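Local coordinates for beta-galactosidase/beta-glucuronidase (Faecalibacterium prausnitzii L2-6, PDB 6MVF), which probably hydrolyses beta-glucuronides as a family 2 glycoside hydrolase, and binds flavin mononucleotide, at residues His454-Tyr459 against Glu464-Trp469; Asn494-Thr499 against Tyr505-Gln510; Asn612-Gly617 against Ala630-Phe635. All coordinates share one frame; numbering follows the deposited sequence.

Contact 1: His454-Tyr459 against Glu464-Trp469; sequences HYFGWY and EQNGPW
H454, F456 and W469 form an aromatic cluster in which H454 and F456 both lean on the indole. H454 points the edge that carries NE2 at one face of W469, an edge-to-face pair with the imidazole and six-membered ring centroids 4.1 Å apart and the planes at 61°. NE2 stands over the benzo half of the indole, offset toward its rim. The indole reaches the loop because W469 CG is anti to its backbone N (chi1 -164°). F456 meets the same tryptophan at its pyrrole half, CZ lying 3.6 Å from W469 CD1, in an oblique contact. The other end of the imidazole is held by S435, which bonds ND1.

The segments sit on the TIM barrel of the family 2 enzyme: the loop 454-459 follows barrel strand 450-453, and residues 464-469 lead into helix 466-476, so the contact closes a beta-alpha connection.

Polar contacts are made by the N466 amide. Its ND2 donates to F456 O (2.9 Å, N-H...O angle 160°), which lies near the amide plane although the donor is tilted from the carbonyl plane; the same nitrogen also bonds I463 O. N466 OD1 turns to the F456 ring instead, approaching CD2 at the edge to 3.5 Å. A water lies 2.6 Å from N466 OD1 and probably donates to it, with a weak bond to H454 O as a second possibility.

Contact 2: Asn494-Thr499 against Tyr505-Gln510; sequences NWHSNT and YSEEYQ
The N-terminus of helix 507-522, one of the helices of the TIM barrel domain, is where loop residues W495, H496 and S497 come to rest against S506, E507 and E508. S506 is the N-cap: its OG accepts from Y509 N at 3.0 Å. Across the contact, W495 O receives a long, weak bond from E507 N in the first turn, and S506 CA lies close to the same oxygen.

The carboxylate of E508 takes three bonds from the loop, two of them weak. H496 ND1 donates to E508 OE2 at 2.9 Å, using the syn lone pair of that oxygen, with the acceptor tilted 22° from the imidazole plane; a weaker branch goes to OE1. S497 N also gives OE1 a weak bond, so the loop backbone and a side chain share one carboxylate. E508 folds back to meet them through the bend at chi2 (71°), its side chain crossing the imidazole roughly at right angles, the two planes 64° apart. E507 runs alongside the histidine and brings OE2 to 3.2 Å from H496 CE1 at the ring edge, while its OE1 is in a salt bridge with R587.

W495 NE1 bonds G546 O, and the side chains of W495 and Y505 lie side by side, pointing the same way, with W495 CD1 3.6 Å from Y505 CB.

Contact 3: Asn612-Gly617 against Ala630-Phe635; sequences NGKEVG and ALDEGF
N612 and K614 both reach across to D632, whose side chain comes from the opposite direction to each of them, and both end on the same oxygen. The ND2 of N612 donates to D632 OD2 at 3.0 Å in a nearly straight bond (169°), with the acceptor almost exactly in the amide plane. It meets OD2 on the anti side, 34° out of the carboxylate plane. K614 takes the syn side of OD2, NZ standing 3.0 Å away in a salt bridge, with a weaker branch to D632 OD1 at 3.3 Å. The lysine gets there by a bend late in its chain, chi3 at -104°, which carries NZ over to the aspartate.

N612 lies in the turn between strands 606-611 and 614-620, and D632 in the loop that enters strand 635-641, so the bonds tie the turn and the first residue of strand 614-620 to a neighbouring loop in the DUF4982 beta domain that follows the barrel. The amide is steadied from its other end, where N612 OD1 accepts from V637 N. The backbone of D632 is held separately, its N donating to N636 OD1. With an alanine here in place of the aspartate, N612 ND2 would probably lose its acceptor and the lysine ammonium its counter-charge, free to swing away. With two donors on OD2, one of them cationic, the aspartate is likely to stay ionised, and its negative charge is probably offset in part by the lysine.

The three contacts follow one another along the chain without interleaving. Contacts 1 and 2 belong to the TIM barrel domain, their centres 19 Å apart, and they touch: Y509 OH, on helix 507-522, comes within 2.7 Å of G457 O in the loop of contact 1, probably as a hydrogen bond, and W458 packs on Y505. The loops after strands 450-453 and 482-487 are thereby joined through the start of that helix. Contact 3 lies in the later beta domain, its centre 23 Å from that of contact 2 and 37 Å from that of contact 1, touching neither. All three lie away from the FMN site.

Contact 1: His454-Tyr459 against Glu464-Trp469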
loop_
_atom_site.group_PDB
_atom_site.type_symbol
_atom_site.label_atom_id
_atom_site.label_comp_id
_atom_site.label_asym_id
_atom_site.label_seq_id
_atom_site.Cartn_x
_atom_site.Cartn_y
_atom_site.Cartn_z
ATOM N N HIS A 454 -0.235 -44.233 -12.931
ATOM C CA HIS A 454 -0.924 -45.421 -12.454
ATOM C C HIS A 454 -2.130 -45.069 -11.598
ATOM O O HIS A 454 -2.092 -44.126 -10.797
ATOM C CB HIS A 454 0.015 -46.312 -11.661
ATOM C CG HIS A 454 0.912 -47.135 -12.523
ATOM N ND1 HIS A 454 0.432 -47.919 -13.552
ATOM C CD2 HIS A 454 2.258 -47.281 -12.530
ATOM C CE1 HIS A 454 1.447 -48.512 -14.157
ATOM N NE2 HIS A 454 2.565 -48.145 -13.552
ATOM N N TYR A 455 -3.196 -45.857 -11.755
ATOM C CA TYR A 455 -4.408 -45.674 -10.967
ATOM C C TYR A 455 -4.915 -47.014 -10.446
ATOM O O TYR A 455 -6.123 -47.271 -10.403
ATOM C CB TYR A 455 -5.487 -44.953 -11.774
ATOM C CG TYR A 455 -5.145 -43.533 -12.198
ATOM C CD1 TYR A 455 -5.470 -42.444 -11.381
ATOM C CD2 TYR A 455 -4.524 -43.275 -13.421
ATOM C CE1 TYR A 455 -5.178 -41.140 -11.758
ATOM C CE2 TYR A 455 -4.224 -41.969 -13.807
ATOM C CZ TYR A 455 -4.554 -40.905 -12.963
ATOM O OH TYR A 455 -4.281 -39.613 -13.332
ATOM N N PHE A 456 -3.997 -47.886 -10.028
ATOM C CA PHE A 456 -4.403 -49.112 -9.358
ATOM C C PHE A 456 -5.150 -48.770 -8.080
ATOM O O PHE A 456 -4.595 -48.148 -7.169
ATOM C CB PHE A 456 -3.193 -49.993 -9.056
ATOM C CG PHE A 456 -2.337 -50.263 -10.254
ATOM C CD1 PHE A 456 -2.854 -50.937 -11.347
ATOM C CD2 PHE A 456 -1.012 -49.850 -10.279
ATOM C CE1 PHE A 456 -2.080 -51.180 -12.448
ATOM C CE2 PHE A 456 -0.233 -50.091 -11.362
ATOM C CZ PHE A 456 -0.766 -50.758 -12.458
ATOM N N GLY A 457 -6.413 -49.184 -8.017
ATOM C CA GLY A 457 -7.305 -48.815 -6.941
ATOM C C GLY A 457 -8.373 -47.808 -7.327
ATOM O O GLY A 457 -9.224 -47.493 -6.486
ATOM N N TRP A 458 -8.356 -47.275 -8.554
ATOM C CA TRP A 458 -9.414 -46.363 -8.981
ATOM C C TRP A 458 -9.956 -46.724 -10.369
ATOM O O TRP A 458 -11.165 -46.926 -10.506
ATOM C CB TRP A 458 -8.956 -44.886 -8.962
ATOM C CG TRP A 458 -10.051 -44.067 -9.523
ATOM C CD1 TRP A 458 -10.099 -43.484 -10.759
ATOM C CD2 TRP A 458 -11.338 -43.855 -8.928
ATOM N NE1 TRP A 458 -11.327 -42.885 -10.954
ATOM C CE2 TRP A 458 -12.104 -43.099 -9.842
ATOM C CE3 TRP A 458 -11.913 -44.213 -7.700
ATOM C CZ2 TRP A 458 -13.420 -42.707 -9.569
ATOM C CZ3 TRP A 458 -13.202 -43.804 -7.427
ATOM C CH2 TRP A 458 -13.944 -43.063 -8.354
ATOM N N TYR A 459 -9.110 -46.793 -11.415
ATOM C CA TYR A 459 -9.585 -47.262 -12.720
ATOM C C TYR A 459 -9.570 -48.780 -12.856
ATOM O O TYR A 459 -10.134 -49.307 -13.819
ATOM C CB TYR A 459 -8.767 -46.672 -13.868
ATOM C CG TYR A 459 -8.982 -45.190 -14.104
ATOM C CD1 TYR A 459 -10.267 -44.642 -14.184
ATOM C CD2 TYR A 459 -7.891 -44.326 -14.238
ATOM C CE1 TYR A 459 -10.457 -43.266 -14.399
ATOM C CE2 TYR A 459 -8.066 -42.958 -14.447
ATOM C CZ TYR A 459 -9.349 -42.433 -14.527
ATOM O OH TYR A 459 -9.502 -41.074 -14.739
ATOM N N GLU A 464 -3.631 -52.007 -2.894
ATOM C CA GLU A 464 -2.494 -52.806 -2.456
ATOM C C GLU A 464 -1.630 -53.309 -3.613
ATOM O O GLU A 464 -0.609 -53.954 -3.362
ATOM C CB GLU A 464 -2.985 -53.998 -1.629
ATOM C CG GLU A 464 -3.625 -53.632 -0.281
ATOM C CD GLU A 464 -4.980 -52.907 -0.394
ATOM O OE1 GLU A 464 -5.687 -53.050 -1.437
ATOM O OE2 GLU A 464 -5.324 -52.182 0.579
ATOM N N GLN A 465 -2.006 -53.026 -4.870
ATOM C CA GLN A 465 -1.181 -53.431 -6.009
ATOM C C GLN A 465 -0.066 -52.441 -6.337
ATOM O O GLN A 465 0.855 -52.792 -7.088
ATOM C CB GLN A 465 -2.045 -53.635 -7.256
ATOM C CG GLN A 465 -2.992 -54.824 -7.171
ATOM C CD GLN A 465 -3.732 -55.066 -8.467
ATOM O OE1 GLN A 465 -4.236 -54.141 -9.095
ATOM N NE2 GLN A 465 -3.767 -56.311 -8.892
ATOM N N ASN A 466 -0.116 -51.227 -5.791
ATOM C CA ASN A 466 0.813 -50.177 -6.209
ATOM C C ASN A 466 2.249 -50.488 -5.793
ATOM O O ASN A 466 3.174 -50.416 -6.614
ATOM C CB ASN A 466 0.358 -48.835 -5.627
ATOM C CG ASN A 466 -0.839 -48.281 -6.352
ATOM O OD1 ASN A 466 -0.707 -47.763 -7.466
ATOM N ND2 ASN A 466 -2.026 -48.420 -5.752
ATOM N N GLY A 467 2.452 -50.807 -4.516
ATOM C CA GLY A 467 3.752 -51.111 -3.978
ATOM C C GLY A 467 4.487 -52.177 -4.760
ATOM O O GLY A 467 5.596 -51.951 -5.251
ATOM N N PRO A 468 3.887 -53.364 -4.894
ATOM C CA PRO A 468 4.566 -54.423 -5.656
ATOM C C PRO A 468 4.847 -54.051 -7.102
ATOM O O PRO A 468 5.893 -54.456 -7.627
ATOM C CB PRO A 468 3.597 -55.607 -5.544
ATOM C CG PRO A 468 2.808 -55.337 -4.314
ATOM C CD PRO A 468 2.640 -53.849 -4.277
ATOM N N TRP A 469 3.961 -53.299 -7.769
ATOM C CA TRP A 469 4.257 -52.846 -9.127
ATOM C C TRP A 469 5.564 -52.055 -9.164
ATOM O O TRP A 469 6.445 -52.316 -10.000
ATOM C CB TRP A 469 3.114 -51.994 -9.679
ATOM C CG TRP A 469 3.176 -51.820 -11.179
ATOM C CD1 TRP A 469 2.418 -52.477 -12.105
ATOM C CD2 TRP A 469 4.063 -50.962 -11.930
ATOM N NE1 TRP A 469 2.766 -52.086 -13.379
ATOM C CE2 TRP A 469 3.774 -51.162 -13.302
ATOM C CE3 TRP A 469 5.063 -50.043 -11.579
ATOM C CZ2 TRP A 469 4.440 -50.479 -14.315
ATOM C CZ3 TRP A 469 5.718 -49.361 -12.585
ATOM C CH2 TRP A 469 5.401 -49.581 -13.941
HETATM O O HOH W 1 -2.324 -45.991 -8.340
#

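Contact 2: Asn494-Thr499 against Tyr505-Gln510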
loop_
_atom_site.group_PDB
_atom_site.type_symbol
_atom_site.label_atom_id
_atom_site.label_comp_id
_atom_site.label_asym_id
_atom_site.label_seq_id
_atom_site.Cartn_x
_atom_site.Cartn_y
_atom_site.Cartn_z
ATOM N N ASN A 494 -19.476 -34.566 -0.848
ATOM C CA ASN A 494 -20.799 -34.825 -0.283
ATOM C C ASN A 494 -21.119 -36.318 -0.110
ATOM O O ASN A 494 -22.059 -36.631 0.636
ATOM C CB ASN A 494 -21.890 -34.149 -1.125
ATOM C CG ASN A 494 -21.982 -34.707 -2.526
ATOM O OD1 ASN A 494 -21.173 -34.370 -3.381
ATOM N ND2 ASN A 494 -22.977 -35.564 -2.771
ATOM N N TRP A 495 -20.364 -37.245 -0.748
ATOM C CA TRP A 495 -20.544 -38.688 -0.539
ATOM C C TRP A 495 -19.677 -39.175 0.618
ATOM O O TRP A 495 -18.492 -38.833 0.700
ATOM C CB TRP A 495 -20.198 -39.500 -1.794
ATOM C CG TRP A 495 -20.782 -38.997 -3.069
ATOM C CD1 TRP A 495 -20.105 -38.736 -4.223
ATOM C CD2 TRP A 495 -22.162 -38.689 -3.335
ATOM N NE1 TRP A 495 -20.977 -38.275 -5.193
ATOM C CE2 TRP A 495 -22.241 -38.237 -4.670
ATOM C CE3 TRP A 495 -23.333 -38.751 -2.573
ATOM C CZ2 TRP A 495 -23.434 -37.850 -5.255
ATOM C CZ3 TRP A 495 -24.518 -38.359 -3.150
ATOM C CH2 TRP A 495 -24.566 -37.916 -4.476
ATOM N N HIS A 496 -20.264 -39.993 1.499
ATOM C CA HIS A 496 -19.563 -40.531 2.664
ATOM C C HIS A 496 -20.038 -41.940 2.986
ATOM O O HIS A 496 -21.246 -42.192 3.069
ATOM C CB HIS A 496 -19.755 -39.632 3.883
ATOM C CG HIS A 496 -19.237 -38.254 3.667
ATOM N ND1 HIS A 496 -17.891 -37.969 3.642
ATOM C CD2 HIS A 496 -19.877 -37.095 3.396
ATOM C CE1 HIS A 496 -17.722 -36.685 3.392
ATOM N NE2 HIS A 496 -18.912 -36.132 3.235
ATOM N N SER A 497 -19.080 -42.844 3.199
ATOM C CA SER A 497 -19.366 -44.256 3.392
ATOM C C SER A 497 -18.703 -44.798 4.652
ATOM O O SER A 497 -17.528 -44.526 4.923
ATOM C CB SER A 497 -18.892 -45.068 2.199
ATOM O OG SER A 497 -19.132 -46.438 2.452
ATOM N N ASN A 498 -19.463 -45.586 5.417
ATOM C CA ASN A 498 -18.881 -46.342 6.520
ATOM C C ASN A 498 -18.096 -47.556 6.032
ATOM O O ASN A 498 -17.306 -48.120 6.792
ATOM C CB ASN A 498 -19.979 -46.781 7.489
ATOM C CG ASN A 498 -20.446 -45.659 8.376
ATOM O OD1 ASN A 498 -19.643 -44.872 8.871
ATOM N ND2 ASN A 498 -21.750 -45.575 8.585
ATOM N N THR A 499 -18.301 -47.975 4.789
ATOM C CA THR A 499 -17.545 -49.067 4.185
ATOM C C THR A 499 -17.000 -48.558 2.866
ATOM O O THR A 499 -17.453 -48.972 1.791
ATOM C CB THR A 499 -18.415 -50.310 3.987
ATOM O OG1 THR A 499 -19.540 -49.980 3.158
ATOM C CG2 THR A 499 -18.900 -50.848 5.334
ATOM N N TYR A 505 -17.066 -42.985 -4.775
ATOM C CA TYR A 505 -16.722 -41.571 -4.932
ATOM C C TYR A 505 -16.596 -40.827 -3.601
ATOM O O TYR A 505 -16.582 -39.580 -3.577
ATOM C CB TYR A 505 -17.731 -40.854 -5.842
ATOM C CG TYR A 505 -17.529 -41.211 -7.279
ATOM C CD1 TYR A 505 -18.032 -42.410 -7.795
ATOM C CD2 TYR A 505 -16.788 -40.380 -8.121
ATOM C CE1 TYR A 505 -17.823 -42.763 -9.117
ATOM C CE2 TYR A 505 -16.562 -40.724 -9.443
ATOM C CZ TYR A 505 -17.088 -41.917 -9.941
ATOM O OH TYR A 505 -16.875 -42.255 -11.256
ATOM N N SER A 506 -16.496 -41.562 -2.496
ATOM C CA SER A 506 -16.560 -40.956 -1.174
ATOM C C SER A 506 -15.218 -40.363 -0.787
ATOM O O SER A 506 -14.158 -40.880 -1.157
ATOM C CB SER A 506 -16.963 -41.976 -0.109
ATOM O OG SER A 506 -15.862 -42.818 0.198
ATOM N N GLU A 507 -15.290 -39.276 -0.012
ATOM C CA GLU A 507 -14.101 -38.641 0.544
ATOM C C GLU A 507 -13.275 -39.638 1.343
ATOM O O GLU A 507 -12.046 -39.560 1.370
ATOM C CB GLU A 507 -14.519 -37.448 1.421
ATOM C CG GLU A 507 -13.374 -36.567 1.879
ATOM C CD GLU A 507 -13.790 -35.311 2.673
ATOM O OE1 GLU A 507 -12.877 -34.490 2.927
ATOM O OE2 GLU A 507 -14.990 -35.138 3.043
ATOM N N GLU A 508 -13.937 -40.589 1.999
ATOM C CA GLU A 508 -13.221 -41.565 2.803
ATOM C C GLU A 508 -12.376 -42.483 1.930
ATOM O O GLU A 508 -11.269 -42.862 2.314
ATOM C CB GLU A 508 -14.214 -42.379 3.643
ATOM C CG GLU A 508 -14.839 -41.636 4.833
ATOM C CD GLU A 508 -15.847 -40.545 4.420
ATOM O OE1 GLU A 508 -16.492 -40.712 3.359
ATOM O OE2 GLU A 508 -15.988 -39.517 5.150
ATOM N N TYR A 509 -12.869 -42.854 0.749
ATOM C CA TYR A 509 -12.107 -43.815 -0.040
ATOM C C TYR A 509 -10.888 -43.157 -0.659
ATOM O O TYR A 509 -9.829 -43.781 -0.772
ATOM C CB TYR A 509 -12.972 -44.466 -1.129
ATOM C CG TYR A 509 -12.191 -45.498 -1.912
ATOM C CD1 TYR A 509 -11.989 -46.783 -1.406
ATOM C CD2 TYR A 509 -11.604 -45.173 -3.126
ATOM C CE1 TYR A 509 -11.236 -47.716 -2.109
ATOM C CE2 TYR A 509 -10.847 -46.090 -3.830
ATOM C CZ TYR A 509 -10.667 -47.361 -3.324
ATOM O OH TYR A 509 -9.925 -48.269 -4.050
ATOM N N GLN A 510 -11.025 -41.899 -1.059
ATOM C CA GLN A 510 -9.875 -41.182 -1.576
ATOM C C GLN A 510 -8.811 -41.005 -0.507
ATOM O O GLN A 510 -7.616 -41.042 -0.817
ATOM C CB GLN A 510 -10.318 -39.845 -2.133
ATOM C CG GLN A 510 -9.264 -39.122 -2.942
ATOM C CD GLN A 510 -9.514 -37.600 -2.967
ATOM O OE1 GLN A 510 -9.978 -37.030 -1.983
ATOM N NE2 GLN A 510 -9.226 -36.953 -4.099
#

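Contact 3: Asn612-Gly617 against Ala630-Phe635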
loop_
_atom_site.group_PDB
_atom_site.type_symbol
_atom_site.label_atom_id
_atom_site.label_comp_id
_atom_site.label_asym_id
_atom_site.label_seq_id
_atom_site.Cartn_x
_atom_site.Cartn_y
_atom_site.Cartn_z
ATOM N N ASN A 612 -16.919 -35.306 23.993
ATOM C CA ASN A 612 -17.627 -34.529 25.013
ATOM C C ASN A 612 -16.840 -34.485 26.322
ATOM O O ASN A 612 -17.384 -34.683 27.412
ATOM C CB ASN A 612 -19.040 -35.068 25.235
ATOM C CG ASN A 612 -19.932 -34.847 24.030
ATOM O OD1 ASN A 612 -19.746 -33.875 23.274
ATOM N ND2 ASN A 612 -20.902 -35.747 23.833
ATOM N N GLY A 613 -15.532 -34.231 26.196
ATOM C CA GLY A 613 -14.651 -34.083 27.333
ATOM C C GLY A 613 -14.128 -35.368 27.942
ATOM O O GLY A 613 -13.200 -35.312 28.758
ATOM N N LYS A 614 -14.686 -36.517 27.592
ATOM C CA LYS A 614 -14.203 -37.789 28.113
ATOM C C LYS A 614 -13.144 -38.361 27.170
ATOM O O LYS A 614 -13.334 -38.383 25.948
ATOM C CB LYS A 614 -15.367 -38.768 28.284
ATOM C CG LYS A 614 -16.555 -38.168 29.040
ATOM C CD LYS A 614 -17.796 -39.055 28.952
ATOM C CE LYS A 614 -18.839 -38.497 27.959
ATOM N NZ LYS A 614 -20.037 -39.390 27.825
ATOM N N GLU A 615 -12.034 -38.826 27.738
ATOM C CA GLU A 615 -10.968 -39.366 26.910
ATOM C C GLU A 615 -11.400 -40.675 26.257
ATOM O O GLU A 615 -11.821 -41.609 26.937
ATOM C CB GLU A 615 -9.704 -39.581 27.724
ATOM C CG GLU A 615 -8.602 -40.250 26.913
ATOM C CD GLU A 615 -7.361 -40.522 27.735
ATOM O OE1 GLU A 615 -7.280 -39.992 28.861
ATOM O OE2 GLU A 615 -6.477 -41.273 27.262
ATOM N N VAL A 616 -11.294 -40.734 24.934
ATOM C CA VAL A 616 -11.577 -41.962 24.212
ATOM C C VAL A 616 -10.362 -42.874 24.216
ATOM O O VAL A 616 -10.487 -44.084 24.442
ATOM C CB VAL A 616 -12.042 -41.638 22.783
ATOM C CG1 VAL A 616 -12.205 -42.914 21.966
ATOM C CG2 VAL A 616 -13.334 -40.836 22.825
ATOM N N GLY A 617 -9.175 -42.321 23.979
ATOM C CA GLY A 617 -7.951 -43.099 24.066
ATOM C C GLY A 617 -6.757 -42.296 23.610
ATOM O O GLY A 617 -6.877 -41.213 23.033
ATOM N N ALA A 630 -17.666 -44.572 20.767
ATOM C CA ALA A 630 -19.095 -44.697 21.070
ATOM C C ALA A 630 -19.637 -43.295 21.293
ATOM O O ALA A 630 -19.559 -42.744 22.392
ATOM C CB ALA A 630 -19.332 -45.572 22.292
ATOM N N LEU A 631 -20.181 -42.711 20.229
ATOM C CA LEU A 631 -20.780 -41.394 20.329
ATOM C C LEU A 631 -21.921 -41.412 21.335
ATOM O O LEU A 631 -22.663 -42.394 21.442
ATOM C CB LEU A 631 -21.285 -40.946 18.958
ATOM C CG LEU A 631 -20.237 -40.793 17.858
ATOM C CD1 LEU A 631 -20.934 -40.495 16.563
ATOM C CD2 LEU A 631 -19.220 -39.688 18.177
ATOM N N ASP A 632 -22.030 -40.330 22.106
ATOM C CA ASP A 632 -23.215 -40.062 22.907
ATOM C C ASP A 632 -24.402 -39.744 22.005
ATOM O O ASP A 632 -24.252 -39.321 20.855
ATOM C CB ASP A 632 -22.988 -38.886 23.844
ATOM C CG ASP A 632 -21.951 -39.171 24.884
ATOM O OD1 ASP A 632 -21.655 -40.371 25.104
ATOM O OD2 ASP A 632 -21.443 -38.194 25.486
ATOM N N GLU A 633 -25.599 -39.959 22.540
ATOM C CA GLU A 633 -26.799 -39.575 21.816
ATOM C C GLU A 633 -26.788 -38.067 21.626
ATOM O O GLU A 633 -26.402 -37.319 22.526
ATOM C CB GLU A 633 -28.048 -40.026 22.578
ATOM C CG GLU A 633 -29.042 -40.820 21.728
ATOM C CD GLU A 633 -28.485 -42.160 21.228
ATOM O OE1 GLU A 633 -27.585 -42.720 21.895
ATOM O OE2 GLU A 633 -28.944 -42.653 20.166
ATOM N N GLY A 634 -27.162 -37.623 20.434
ATOM C CA GLY A 634 -27.136 -36.205 20.137
ATOM C C GLY A 634 -25.824 -35.760 19.529
ATOM O O GLY A 634 -25.203 -36.503 18.758
ATOM N N PHE A 635 -25.385 -34.552 19.881
ATOM C CA PHE A 635 -24.185 -33.956 19.310
ATOM C C PHE A 635 -22.965 -34.281 20.158
ATOM O O PHE A 635 -23.057 -34.434 21.377
ATOM C CB PHE A 635 -24.353 -32.442 19.165
ATOM C CG PHE A 635 -25.276 -32.060 18.060
ATOM C CD1 PHE A 635 -24.877 -32.187 16.739
ATOM C CD2 PHE A 635 -26.558 -31.598 18.335
ATOM C CE1 PHE A 635 -25.732 -31.854 15.704
ATOM C CE2 PHE A 635 -27.426 -31.268 17.316
ATOM C CZ PHE A 635 -27.011 -31.396 15.993
#